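Beta-ketoacyl synthase (Pseudomonas aeruginosa, PDB 4CW4) catalyses the condensation of acetyl-CoA with malonyl-ACP to form acetoacetyl-ACP, the primer of fatty acid synthesis. Local coordinates at residues V310-A315 with S478-S483; S366-V371 with A482-L487; F355-G360 with V508-H513; E335-I340 with R349-P354. One frame throughout, in Å; residues are numbered along the deposited sequence.

Contact 1 of 4, residues V310-A315 with S478-S483; sequences VGNSEA and SLATAS
Glu314 reaches from the strand and takes the backbone N-H of Ala480 just before helix 482-496 begins. Ala480 N lies 3.1 Å from Glu314 OE1 with an N-H...O angle of 151°; it arrives on the anti side of the carboxylate and somewhat out of its plane. CG is anti to the backbone N, and the chain then bends about the CB-CG bond (chi2 97°), which brings OE1 to the amide of Ala480. OE1 also accepts from Ile229 N and OE2 from Met230 N, so three backbone amides fix the rotation of this buried carboxylate.

Leu479 crosses the Glu314 side chain at about a right angle, its CB 3.6 Å from Glu314 OE1, while Ala480 CB presses in at 3.1 Å from the same oxygen. The other side of that methyl is met by Asn312, whose ND2 stands 3.7 Å from Ala480 CB and donates to Gly227 O. Thr481 turns its hydroxyl up against the strand: OG1 is 3.4 Å from Asn312 CB, a packing contact, since its hydrogen bond goes to Ser366 O. Further along, Glu314 CB rests 3.3 Å from Ser478 O.

The segment directly follows His477, a predicted active-site residue. Leu479 N donates to ND1 of that histidine, and the Leu479 side chain touches Cys286, the inferred nucleophile. The core strand thus packs against the turn that follows the histidine, consistent with the active site of the thiolase fold in beta-ketoacyl synthases.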
loop_
_atom_site.group_PDB
_atom_site.type_symbol
_atom_site.label_atom_id
_atom_site.label_comp_id
_atom_site.label_asym_id
_atom_site.label_seq_id
_atom_site.Cartn_x
_atom_site.Cartn_y
_atom_site.Cartn_z
ATOM N N VAL A 310 3.410 -15.014 -2.067
ATOM C CA VAL A 310 2.961 -13.814 -2.767
ATOM C C VAL A 310 1.470 -13.906 -3.025
ATOM O O VAL A 310 0.989 -14.914 -3.529
ATOM C CB VAL A 310 3.633 -13.671 -4.153
ATOM C CG1 VAL A 310 3.296 -12.320 -4.770
ATOM C CG2 VAL A 310 5.149 -13.859 -4.085
ATOM N N GLY A 311 0.730 -12.864 -2.697
ATOM C CA GLY A 311 -0.695 -12.894 -2.963
ATOM C C GLY A 311 -1.357 -11.587 -2.582
ATOM O O GLY A 311 -0.697 -10.545 -2.490
ATOM N N ASN A 312 -2.661 -11.644 -2.347
ATOM C CA ASN A 312 -3.441 -10.468 -1.974
ATOM C C ASN A 312 -4.757 -10.932 -1.368
ATOM O O ASN A 312 -5.164 -12.093 -1.518
ATOM C CB ASN A 312 -3.723 -9.594 -3.202
ATOM C CG ASN A 312 -2.567 -8.690 -3.577
ATOM O OD1 ASN A 312 -1.913 -8.884 -4.604
ATOM N ND2 ASN A 312 -2.312 -7.694 -2.752
ATOM N N SER A 313 -5.436 -10.007 -0.696
ATOM C CA SER A 313 -6.747 -10.260 -0.159
ATOM C C SER A 313 -7.565 -8.984 -0.236
ATOM O O SER A 313 -7.146 -7.954 0.287
ATOM C CB SER A 313 -6.672 -10.690 1.290
ATOM O OG SER A 313 -7.984 -11.028 1.716
ATOM N N GLU A 314 -8.700 -9.055 -0.902
ATOM C CA GLU A 314 -9.589 -7.916 -1.049
ATOM C C GLU A 314 -11.027 -8.369 -0.831
ATOM O O GLU A 314 -11.488 -9.331 -1.439
ATOM C CB GLU A 314 -9.447 -7.267 -2.428
ATOM C CG GLU A 314 -9.984 -5.845 -2.485
ATOM C CD GLU A 314 -8.916 -4.794 -2.306
ATOM O OE1 GLU A 314 -7.889 -4.830 -3.011
ATOM O OE2 GLU A 314 -9.122 -3.882 -1.489
ATOM N N ALA A 315 -11.731 -7.647 0.038
ATOM C CA ALA A 315 -13.125 -7.902 0.345
ATOM C C ALA A 315 -13.863 -6.562 0.271
ATOM O O ALA A 315 -14.144 -5.926 1.280
ATOM C CB ALA A 315 -13.266 -8.535 1.744
ATOM N N SER A 478 -11.522 -8.561 -8.604
ATOM C CA SER A 478 -11.196 -8.547 -7.172
ATOM C C SER A 478 -10.102 -7.546 -6.804
ATOM O O SER A 478 -9.497 -7.632 -5.737
ATOM C CB SER A 478 -10.802 -9.947 -6.701
ATOM O OG SER A 478 -9.670 -10.382 -7.432
ATOM N N LEU A 479 -9.888 -6.563 -7.669
ATOM C CA LEU A 479 -9.097 -5.381 -7.323
ATOM C C LEU A 479 -7.638 -5.809 -7.102
ATOM O O LEU A 479 -7.009 -6.265 -8.051
ATOM C CB LEU A 479 -9.708 -4.624 -6.140
ATOM C CG LEU A 479 -11.165 -4.163 -6.299
ATOM C CD1 LEU A 479 -11.568 -3.254 -5.154
ATOM C CD2 LEU A 479 -11.428 -3.476 -7.646
ATOM N N ALA A 480 -7.095 -5.682 -5.884
ATOM C CA ALA A 480 -5.705 -6.107 -5.672
ATOM C C ALA A 480 -5.460 -7.530 -6.154
ATOM O O ALA A 480 -4.415 -7.832 -6.717
ATOM C CB ALA A 480 -5.274 -6.009 -4.203
ATOM N N THR A 481 -6.434 -8.398 -5.935
ATOM C CA THR A 481 -6.234 -9.823 -6.150
ATOM C C THR A 481 -6.498 -10.228 -7.598
ATOM O O THR A 481 -6.332 -11.387 -7.957
ATOM C CB THR A 481 -7.161 -10.600 -5.193
ATOM O OG1 THR A 481 -7.047 -10.013 -3.894
ATOM C CG2 THR A 481 -6.808 -12.076 -5.109
ATOM N N ALA A 482 -6.877 -9.267 -8.432
ATOM C CA ALA A 482 -7.331 -9.599 -9.778
ATOM C C ALA A 482 -6.316 -10.438 -10.566
ATOM O O ALA A 482 -6.659 -11.440 -11.177
ATOM C CB ALA A 482 -7.671 -8.358 -10.547
ATOM N N SER A 483 -5.058 -10.023 -10.578
ATOM C CA SER A 483 -4.073 -10.735 -11.370
ATOM C C SER A 483 -3.610 -12.027 -10.721
ATOM O O SER A 483 -3.025 -12.852 -11.400
ATOM C CB SER A 483 -2.912 -9.828 -11.793
ATOM O OG SER A 483 -2.316 -9.150 -10.695
#

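Contact 2 of 4, residues S366-V371 with A482-L487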
loop_
_atom_site.group_PDB
_atom_site.type_symbol
_atom_site.label_atom_id
_atom_site.label_comp_id
_atom_site.label_asym_id
_atom_site.label_seq_id
_atom_site.Cartn_x
_atom_site.Cartn_y
_atom_site.Cartn_z
ATOM N N SER A 366 -11.739 -11.701 -3.295
ATOM C CA SER A 366 -10.849 -12.836 -3.517
ATOM C C SER A 366 -9.636 -12.714 -2.647
ATOM O O SER A 366 -9.131 -11.610 -2.428
ATOM C CB SER A 366 -10.371 -12.869 -4.960
ATOM O OG SER A 366 -9.578 -14.032 -5.204
ATOM N N SER A 367 -9.156 -13.846 -2.154
ATOM C CA SER A 367 -7.821 -13.903 -1.566
ATOM C C SER A 367 -7.128 -15.101 -2.160
ATOM O O SER A 367 -7.671 -16.201 -2.169
ATOM C CB SER A 367 -7.834 -14.003 -0.041
ATOM O OG SER A 367 -6.499 -13.990 0.451
ATOM N N GLN A 368 -5.907 -14.885 -2.639
ATOM C CA GLN A 368 -5.143 -15.883 -3.383
ATOM C C GLN A 368 -3.682 -15.758 -3.005
ATOM O O GLN A 368 -3.192 -14.645 -2.867
ATOM C CB GLN A 368 -5.258 -15.620 -4.884
ATOM C CG GLN A 368 -6.651 -15.643 -5.472
ATOM C CD GLN A 368 -7.147 -17.032 -5.754
ATOM O OE1 GLN A 368 -6.882 -17.966 -4.997
ATOM N NE2 GLN A 368 -7.883 -17.181 -6.844
ATOM N N TYR A 369 -3.000 -16.894 -2.905
ATOM C CA TYR A 369 -1.560 -16.942 -2.660
ATOM C C TYR A 369 -0.878 -17.977 -3.543
ATOM O O TYR A 369 -1.428 -19.044 -3.806
ATOM C CB TYR A 369 -1.253 -17.235 -1.173
ATOM C CG TYR A 369 -1.643 -16.072 -0.343
ATOM C CD1 TYR A 369 -0.828 -14.956 -0.283
ATOM C CD2 TYR A 369 -2.868 -16.041 0.316
ATOM C CE1 TYR A 369 -1.211 -13.843 0.420
ATOM C CE2 TYR A 369 -3.258 -14.940 1.014
ATOM C CZ TYR A 369 -2.437 -13.844 1.064
ATOM O OH TYR A 369 -2.808 -12.703 1.751
ATOM N N VAL A 370 0.334 -17.650 -3.983
ATOM C CA VAL A 370 1.224 -18.655 -4.548
ATOM C C VAL A 370 2.438 -18.761 -3.642
ATOM O O VAL A 370 2.843 -17.781 -2.991
ATOM C CB VAL A 370 1.683 -18.337 -5.998
ATOM C CG1 VAL A 370 0.479 -18.378 -6.963
ATOM C CG2 VAL A 370 2.437 -17.016 -6.080
ATOM N N VAL A 371 3.007 -19.956 -3.593
ATOM C CA VAL A 371 4.232 -20.203 -2.842
ATOM C C VAL A 371 5.331 -20.417 -3.859
ATOM O O VAL A 371 5.234 -21.316 -4.677
ATOM C CB VAL A 371 4.115 -21.431 -1.933
ATOM C CG1 VAL A 371 5.362 -21.579 -1.075
ATOM C CG2 VAL A 371 2.876 -21.352 -1.072
ATOM N N ALA A 482 -6.877 -9.267 -8.432
ATOM C CA ALA A 482 -7.331 -9.599 -9.778
ATOM C C ALA A 482 -6.316 -10.438 -10.566
ATOM O O ALA A 482 -6.659 -11.440 -11.177
ATOM C CB ALA A 482 -7.671 -8.358 -10.547
ATOM N N SER A 483 -5.058 -10.023 -10.578
ATOM C CA SER A 483 -4.073 -10.735 -11.370
ATOM C C SER A 483 -3.610 -12.027 -10.721
ATOM O O SER A 483 -3.025 -12.852 -11.400
ATOM C CB SER A 483 -2.912 -9.828 -11.793
ATOM O OG SER A 483 -2.316 -9.150 -10.695
ATOM N N ALA A 484 -3.909 -12.233 -9.446
ATOM C CA ALA A 484 -3.734 -13.545 -8.833
ATOM C C ALA A 484 -4.841 -14.511 -9.311
ATOM O O ALA A 484 -4.573 -15.661 -9.592
ATOM C CB ALA A 484 -3.728 -13.456 -7.304
ATOM N N ASP A 485 -6.080 -14.043 -9.398
ATOM C CA ASP A 485 -7.141 -14.856 -10.003
ATOM C C ASP A 485 -6.718 -15.308 -11.412
ATOM O O ASP A 485 -6.962 -16.444 -11.825
ATOM C CB ASP A 485 -8.463 -14.072 -10.123
ATOM C CG ASP A 485 -9.114 -13.764 -8.782
ATOM O OD1 ASP A 485 -8.897 -14.503 -7.792
ATOM O OD2 ASP A 485 -9.896 -12.781 -8.748
ATOM N N GLN A 486 -6.112 -14.392 -12.169
ATOM C CA GLN A 486 -5.599 -14.722 -13.504
ATOM C C GLN A 486 -4.509 -15.793 -13.459
ATOM O O GLN A 486 -4.578 -16.798 -14.175
ATOM C CB GLN A 486 -5.074 -13.467 -14.224
ATOM C CG GLN A 486 -6.123 -12.408 -14.530
ATOM C CD GLN A 486 -5.474 -11.117 -15.037
ATOM O OE1 GLN A 486 -4.861 -10.368 -14.281
ATOM N NE2 GLN A 486 -5.589 -10.870 -16.306
ATOM N N LEU A 487 -3.483 -15.566 -12.648
ATOM C CA LEU A 487 -2.359 -16.496 -12.549
ATOM C C LEU A 487 -2.839 -17.885 -12.155
ATOM O O LEU A 487 -2.456 -18.873 -12.758
ATOM C CB LEU A 487 -1.311 -15.978 -11.544
ATOM C CG LEU A 487 -0.136 -16.954 -11.295
ATOM C CD1 LEU A 487 0.511 -17.356 -12.587
ATOM C CD2 LEU A 487 0.925 -16.366 -10.337
#
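Gln368 and Ser366, on a core strand of the thiolase fold, face Ala484 and Asp485 on helix 482-496, which runs through the middle of that fold. The segment axes come within 8.0 Å, with 57° between their directions.

Gln368 meets the helix from CB to NE2. Its CB sits against Ala484 CB at 3.6 Å, where the two backbones are nearest. CG, beside the backbone N, lies 3.4 Å from Asp485 OD1. The bend about CB-CG (chi2 -81°) carries the amide across the Asp485 side chain at about a right angle, and NE2 arrives 3.0 Å from Asp485 OD1, on its anti lone pair and slightly tilted from the amide plane. The amide and the carboxylate are steeply turned against each other. The amide oxygen OE1 accepts a hydrogen bond from Ser24 OG. Gln368 is modelled in two conformers, and this account applies to one of them.

Ser366 OG takes the syn lone pair of Asp485 OD1 at 2.7 Å, so the two strand residues use different sides of one oxygen. Asn19 ND2 adds a third bond to OD1, while OD2 pairs with Ser478 OG; the buried carboxylate is well supplied with polar partners. Farther along both segments, the contact becomes purely apolar: Val370 CG1 meets Leu487 CD2 at 4.0 Å, the two side chains crossing at about a right angle.

Contact 3 of 4, residues F355-G360 with V508-H513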
loop_
_atom_site.group_PDB
_atom_site.type_symbol
_atom_site.label_atom_id
_atom_site.label_comp_id
_atom_site.label_asym_id
_atom_site.label_seq_id
_atom_site.Cartn_x
_atom_site.Cartn_y
_atom_site.Cartn_z
ATOM N N PHE A 355 -14.734 -8.188 -23.559
ATOM C CA PHE A 355 -14.641 -8.188 -25.021
ATOM C C PHE A 355 -15.968 -8.312 -25.763
ATOM O O PHE A 355 -15.969 -8.324 -26.983
ATOM C CB PHE A 355 -13.610 -9.214 -25.505
ATOM C CG PHE A 355 -12.234 -8.928 -24.973
ATOM C CD1 PHE A 355 -11.513 -7.834 -25.421
ATOM C CD2 PHE A 355 -11.702 -9.709 -23.978
ATOM C CE1 PHE A 355 -10.284 -7.532 -24.874
ATOM C CE2 PHE A 355 -10.464 -9.430 -23.442
ATOM C CZ PHE A 355 -9.743 -8.344 -23.899
ATOM N N GLY A 356 -17.085 -8.348 -25.028
ATOM C CA GLY A 356 -18.397 -8.314 -25.630
ATOM C C GLY A 356 -19.031 -6.951 -25.507
ATOM O O GLY A 356 -18.412 -6.033 -24.996
ATOM N N GLU A 357 -20.257 -6.813 -25.999
ATOM C CA GLU A 357 -21.084 -5.682 -25.583
ATOM C C GLU A 357 -21.063 -5.662 -24.049
ATOM O O GLU A 357 -21.317 -6.678 -23.399
ATOM C CB GLU A 357 -22.508 -5.794 -26.118
ATOM C CG GLU A 357 -22.599 -5.827 -27.638
ATOM C CD GLU A 357 -22.098 -4.553 -28.285
ATOM O OE1 GLU A 357 -22.331 -3.465 -27.718
ATOM O OE2 GLU A 357 -21.458 -4.644 -29.360
ATOM N N ASN A 358 -20.719 -4.521 -23.468
ATOM C CA ASN A 358 -20.512 -4.460 -22.028
ATOM C C ASN A 358 -20.655 -3.038 -21.506
ATOM O O ASN A 358 -20.870 -2.102 -22.294
ATOM C CB ASN A 358 -19.182 -5.138 -21.607
ATOM C CG ASN A 358 -17.949 -4.500 -22.223
ATOM O OD1 ASN A 358 -17.940 -3.312 -22.553
ATOM N ND2 ASN A 358 -16.863 -5.279 -22.317
ATOM N N CYS A 359 -20.599 -2.881 -20.184
ATOM C CA CYS A 359 -20.953 -1.594 -19.587
ATOM C C CYS A 359 -20.366 -1.363 -18.197
ATOM O O CYS A 359 -20.951 -0.645 -17.382
ATOM C CB CYS A 359 -22.472 -1.461 -19.543
ATOM S SG CYS A 359 -23.327 -2.767 -18.604
ATOM N N GLY A 360 -19.172 -1.899 -17.954
ATOM C CA GLY A 360 -18.464 -1.641 -16.707
ATOM C C GLY A 360 -18.105 -2.925 -15.989
ATOM O O GLY A 360 -18.680 -3.993 -16.252
ATOM N N VAL A 508 -17.973 -11.298 -29.840
ATOM C CA VAL A 508 -17.045 -10.231 -29.536
ATOM C C VAL A 508 -17.606 -8.926 -30.101
ATOM O O VAL A 508 -18.148 -8.908 -31.212
ATOM C CB VAL A 508 -15.668 -10.601 -30.124
ATOM C CG1 VAL A 508 -14.711 -9.446 -30.034
ATOM C CG2 VAL A 508 -15.116 -11.837 -29.403
ATOM N N ALA A 509 -17.537 -7.845 -29.328
ATOM C CA ALA A 509 -18.050 -6.565 -29.810
ATOM C C ALA A 509 -17.397 -6.146 -31.125
ATOM O O ALA A 509 -16.216 -6.421 -31.368
ATOM C CB ALA A 509 -17.885 -5.460 -28.756
ATOM N N ASP A 510 -18.173 -5.444 -31.951
ATOM C CA ASP A 510 -17.716 -5.048 -33.274
ATOM C C ASP A 510 -16.471 -4.170 -33.268
ATOM O O ASP A 510 -15.754 -4.140 -34.251
ATOM C CB ASP A 510 -18.832 -4.312 -34.017
ATOM C CG ASP A 510 -20.043 -5.180 -34.253
ATOM O OD1 ASP A 510 -20.005 -5.963 -35.219
ATOM O OD2 ASP A 510 -21.015 -5.083 -33.466
ATOM N N ASP A 511 -16.204 -3.460 -32.174
ATOM C CA ASP A 511 -15.065 -2.539 -32.143
ATOM C C ASP A 511 -13.792 -3.161 -31.576
ATOM O O ASP A 511 -12.775 -2.492 -31.455
ATOM C CB ASP A 511 -15.413 -1.221 -31.432
ATOM C CG ASP A 511 -15.867 -1.407 -29.988
ATOM O OD1 ASP A 511 -15.728 -2.527 -29.444
ATOM O OD2 ASP A 511 -16.345 -0.394 -29.396
ATOM N N VAL A 512 -13.838 -4.444 -31.220
ATOM C CA VAL A 512 -12.660 -5.107 -30.692
ATOM C C VAL A 512 -11.694 -5.438 -31.836
ATOM O O VAL A 512 -12.108 -5.878 -32.907
ATOM C CB VAL A 512 -13.064 -6.369 -29.937
ATOM C CG1 VAL A 512 -11.849 -7.233 -29.610
ATOM C CG2 VAL A 512 -13.826 -5.989 -28.653
ATOM N N HIS A 513 -10.404 -5.234 -31.593
ATOM C CA HIS A 513 -9.368 -5.519 -32.592
ATOM C C HIS A 513 -8.989 -7.002 -32.504
ATOM O O HIS A 513 -8.420 -7.432 -31.504
ATOM C CB HIS A 513 -8.134 -4.662 -32.323
ATOM C CG HIS A 513 -8.370 -3.191 -32.443
ATOM N ND1 HIS A 513 -7.405 -2.326 -32.922
ATOM C CD2 HIS A 513 -9.435 -2.420 -32.122
ATOM C CE1 HIS A 513 -7.868 -1.092 -32.892
ATOM N NE2 HIS A 513 -9.095 -1.118 -32.411
HETATM O O HOH W 1 -20.846 -3.342 -31.439
#
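Phe355 and Ala509 join two loops through one backbone hydrogen bond, with Val512 packed beside it. Ala509 N donates to Phe355 O at 2.9 Å and 162°, approaching in the carbonyl plane on a lone pair. The same oxygen has a CA-H...O contact from Val508 and lies 3.6 Å from Val512 CG2, so methyls and a C-H crowd round the acceptor and shelter it.

The Phe355 ring meets Val512 obliquely, CD1 to CG1 at 4.2 Å, and reaches on toward Ile502 and Ala438; it lies about 7 Å, side chain to side chain, from His439, a predicted active-site residue. Ala509 turns its methyl at the other loop, where CB packs on the carbonyl carbon of Gly356 and stands 3.7 Å from Glu357 OE2. Ala509 also begins a type I turn, in which Val512 N bonds back to Ala509 O; this places the alanine and valine side chains together against residues 355-357.

At the outer side, the Glu357 chain bends about CB-CG (chi2 -63°), which brings OE2 to the methyl of Ala509. There Glu357 OE2 and Asp510 OD2 are only 4.2 Å apart. A water lies between them and donates to both, at a very short 2.5 Å to Glu357 OE2 and 2.7 Å to Asp510 OD2. Asp510 also has a long, weak ion pair with Lys507.

The buried half of the contact therefore depends on a sheltered backbone N-H...O hydrogen bond and apolar packing. At the exposed rim, the closeness of two like charges may be eased by a water that spends both of its protons on them.

Contact 4 of 4, residues E335-I340 with R349-P354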
loop_
_atom_site.group_PDB
_atom_site.type_symbol
_atom_site.label_atom_id
_atom_site.label_comp_id
_atom_site.label_asym_id
_atom_site.label_seq_id
_atom_site.Cartn_x
_atom_site.Cartn_y
_atom_site.Cartn_z
ATOM N N GLU A 335 -29.257 -0.772 -14.992
ATOM C CA GLU A 335 -29.720 -0.085 -16.187
ATOM C C GLU A 335 -28.803 -0.326 -17.386
ATOM O O GLU A 335 -29.278 -0.473 -18.511
ATOM C CB GLU A 335 -29.883 1.410 -15.932
ATOM C CG GLU A 335 -31.120 1.755 -15.124
ATOM C CD GLU A 335 -32.430 1.264 -15.762
ATOM O OE1 GLU A 335 -32.579 1.282 -17.004
ATOM O OE2 GLU A 335 -33.313 0.846 -15.003
ATOM N N GLY A 336 -27.494 -0.385 -17.145
ATOM C CA GLY A 336 -26.552 -0.658 -18.216
ATOM C C GLY A 336 -26.805 -2.017 -18.837
ATOM O O GLY A 336 -26.829 -2.169 -20.055
ATOM N N LEU A 337 -27.017 -3.021 -17.996
ATOM C CA LEU A 337 -27.274 -4.357 -18.488
ATOM C C LEU A 337 -28.629 -4.462 -19.184
ATOM O O LEU A 337 -28.788 -5.233 -20.132
ATOM C CB LEU A 337 -27.162 -5.373 -17.351
ATOM C CG LEU A 337 -25.753 -5.502 -16.758
ATOM C CD1 LEU A 337 -25.790 -6.243 -15.430
ATOM C CD2 LEU A 337 -24.812 -6.211 -17.751
ATOM N N ARG A 338 -29.612 -3.695 -18.722
ATOM C CA ARG A 338 -30.915 -3.674 -19.382
ATOM C C ARG A 338 -30.781 -3.217 -20.826
ATOM O O ARG A 338 -31.486 -3.707 -21.707
ATOM C CB ARG A 338 -31.872 -2.755 -18.625
ATOM C CG ARG A 338 -32.413 -3.377 -17.357
ATOM C CD ARG A 338 -33.327 -2.404 -16.613
ATOM N NE ARG A 338 -34.093 -3.072 -15.560
ATOM C CZ ARG A 338 -34.712 -2.442 -14.564
ATOM N NH1 ARG A 338 -34.674 -1.114 -14.479
ATOM N NH2 ARG A 338 -35.393 -3.136 -13.662
ATOM N N LEU A 339 -29.883 -2.274 -21.068
ATOM C CA LEU A 339 -29.663 -1.765 -22.418
ATOM C C LEU A 339 -29.025 -2.830 -23.292
ATOM O O LEU A 339 -29.404 -2.983 -24.449
ATOM C CB LEU A 339 -28.779 -0.518 -22.392
ATOM C CG LEU A 339 -29.449 0.766 -21.906
ATOM C CD1 LEU A 339 -28.447 1.898 -21.807
ATOM C CD2 LEU A 339 -30.584 1.176 -22.832
ATOM N N ILE A 340 -28.056 -3.562 -22.742
ATOM C CA ILE A 340 -27.392 -4.617 -23.497
ATOM C C ILE A 340 -28.360 -5.753 -23.825
ATOM O O ILE A 340 -28.350 -6.280 -24.939
ATOM C CB ILE A 340 -26.164 -5.147 -22.741
ATOM C CG1 ILE A 340 -25.072 -4.077 -22.749
ATOM C CG2 ILE A 340 -25.600 -6.443 -23.390
ATOM C CD1 ILE A 340 -23.997 -4.317 -21.765
ATOM N N ARG A 349 -25.857 -12.918 -13.689
ATOM C CA ARG A 349 -24.762 -13.865 -13.873
ATOM C C ARG A 349 -23.912 -13.527 -15.082
ATOM O O ARG A 349 -22.780 -13.997 -15.186
ATOM C CB ARG A 349 -25.290 -15.298 -13.954
ATOM C CG ARG A 349 -25.923 -15.694 -12.624
ATOM C CD ARG A 349 -26.580 -17.053 -12.548
ATOM N NE ARG A 349 -26.920 -17.296 -11.135
ATOM C CZ ARG A 349 -28.028 -16.879 -10.537
ATOM N NH1 ARG A 349 -28.974 -16.247 -11.227
ATOM N NH2 ARG A 349 -28.216 -17.126 -9.249
ATOM N N ARG A 350 -24.441 -12.691 -15.973
ATOM C CA ARG A 350 -23.692 -12.264 -17.157
ATOM C C ARG A 350 -23.320 -10.784 -17.038
ATOM O O ARG A 350 -23.133 -10.096 -18.043
ATOM C CB ARG A 350 -24.500 -12.530 -18.421
ATOM C CG ARG A 350 -24.737 -14.021 -18.655
ATOM C CD ARG A 350 -25.625 -14.279 -19.851
ATOM N NE ARG A 350 -25.014 -13.830 -21.093
ATOM C CZ ARG A 350 -25.606 -13.806 -22.276
ATOM N NH1 ARG A 350 -26.860 -14.212 -22.412
ATOM N NH2 ARG A 350 -24.939 -13.351 -23.330
ATOM N N ALA A 351 -23.167 -10.290 -15.811
ATOM C CA ALA A 351 -22.825 -8.876 -15.644
ATOM C C ALA A 351 -21.447 -8.551 -16.219
ATOM O O ALA A 351 -21.205 -7.429 -16.661
ATOM C CB ALA A 351 -22.888 -8.467 -14.195
ATOM N N SER A 352 -20.560 -9.537 -16.189
ATOM C CA SER A 352 -19.180 -9.365 -16.628
ATOM C C SER A 352 -18.957 -10.050 -17.978
ATOM O O SER A 352 -18.962 -11.284 -18.082
ATOM C CB SER A 352 -18.227 -9.902 -15.573
ATOM O OG SER A 352 -16.894 -9.540 -15.890
ATOM N N ARG A 353 -18.773 -9.210 -18.997
ATOM C CA ARG A 353 -18.755 -9.600 -20.409
ATOM C C ARG A 353 -17.493 -9.081 -21.118
ATOM O O ARG A 353 -17.579 -8.210 -21.988
ATOM C CB ARG A 353 -20.002 -9.005 -21.096
ATOM C CG ARG A 353 -21.304 -9.670 -20.681
ATOM C CD ARG A 353 -22.499 -8.731 -20.919
ATOM N NE ARG A 353 -23.814 -9.312 -20.649
ATOM C CZ ARG A 353 -24.630 -9.827 -21.566
ATOM N NH1 ARG A 353 -24.263 -9.892 -22.848
ATOM N NH2 ARG A 353 -25.824 -10.286 -21.200
ATOM N N PRO A 354 -16.310 -9.519 -20.670
ATOM C CA PRO A 354 -15.063 -9.066 -21.313
ATOM C C PRO A 354 -15.109 -9.237 -22.834
ATOM O O PRO A 354 -15.489 -10.291 -23.309
ATOM C CB PRO A 354 -13.997 -9.984 -20.698
ATOM C CG PRO A 354 -14.595 -10.479 -19.420
ATOM C CD PRO A 354 -16.077 -10.592 -19.699
#
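This is a packing contact, with no polar bond between the two segments, of aliphatic side chains against an alanine and an arginine: Leu337 and Ile340 of helix 334-341 lean on Ala351 and Arg353 of the loop that follows it, well away from the middle of the chain. The two leucine methyls share the work: CD1 touches Ala351 CB at 3.9 Å, and CD2 lies against Ala351 CA, with Arg350 O at 4.2 Å.

Farther along the helix, Ile340 CG2 sits over one face of the Arg353 guanidinium, offset toward its rim and 3.7 Å from NH1. CG2, anti to the backbone N, points to that face, while the arginine, extended from CG to NE, slides past the isoleucine in the opposite direction. Arg353 NE makes a weak bond to Arg350 O at 2.8 Å. Arg353 NH2 lies above one face of the Arg350 guanidinium, which is itself tied to Thr504 O and, by a salt bridge, to Asp506.

The arrangement is a helix followed by a loop that folds back against it, in the connection leading to core strand 366-374 of the ketosynthase's thiolase fold.

The four contacts fall into two pairs. Contacts 1 and 2 have centres 6 Å apart near the centre of the chain; both use helix 482-496, and their strands 307-314 and 366-374 are antiparallel neighbours. Contacts 3 and 4, centres 11 Å apart, sit in the outer region, among loops and helix 334-341, where Asn358 ND2 meets Arg353 O. The pairs lie about 23 to 25 Å apart between centres. Along the chain contact 4 closes first, while contacts 1, 2 and 3 each join residues 310-371 to residues 478-513. Contacts 1 and 2 thus join the ketosynthase halves near the active site and contact 3 at the periphery; contact 4 is local to the N-terminal half.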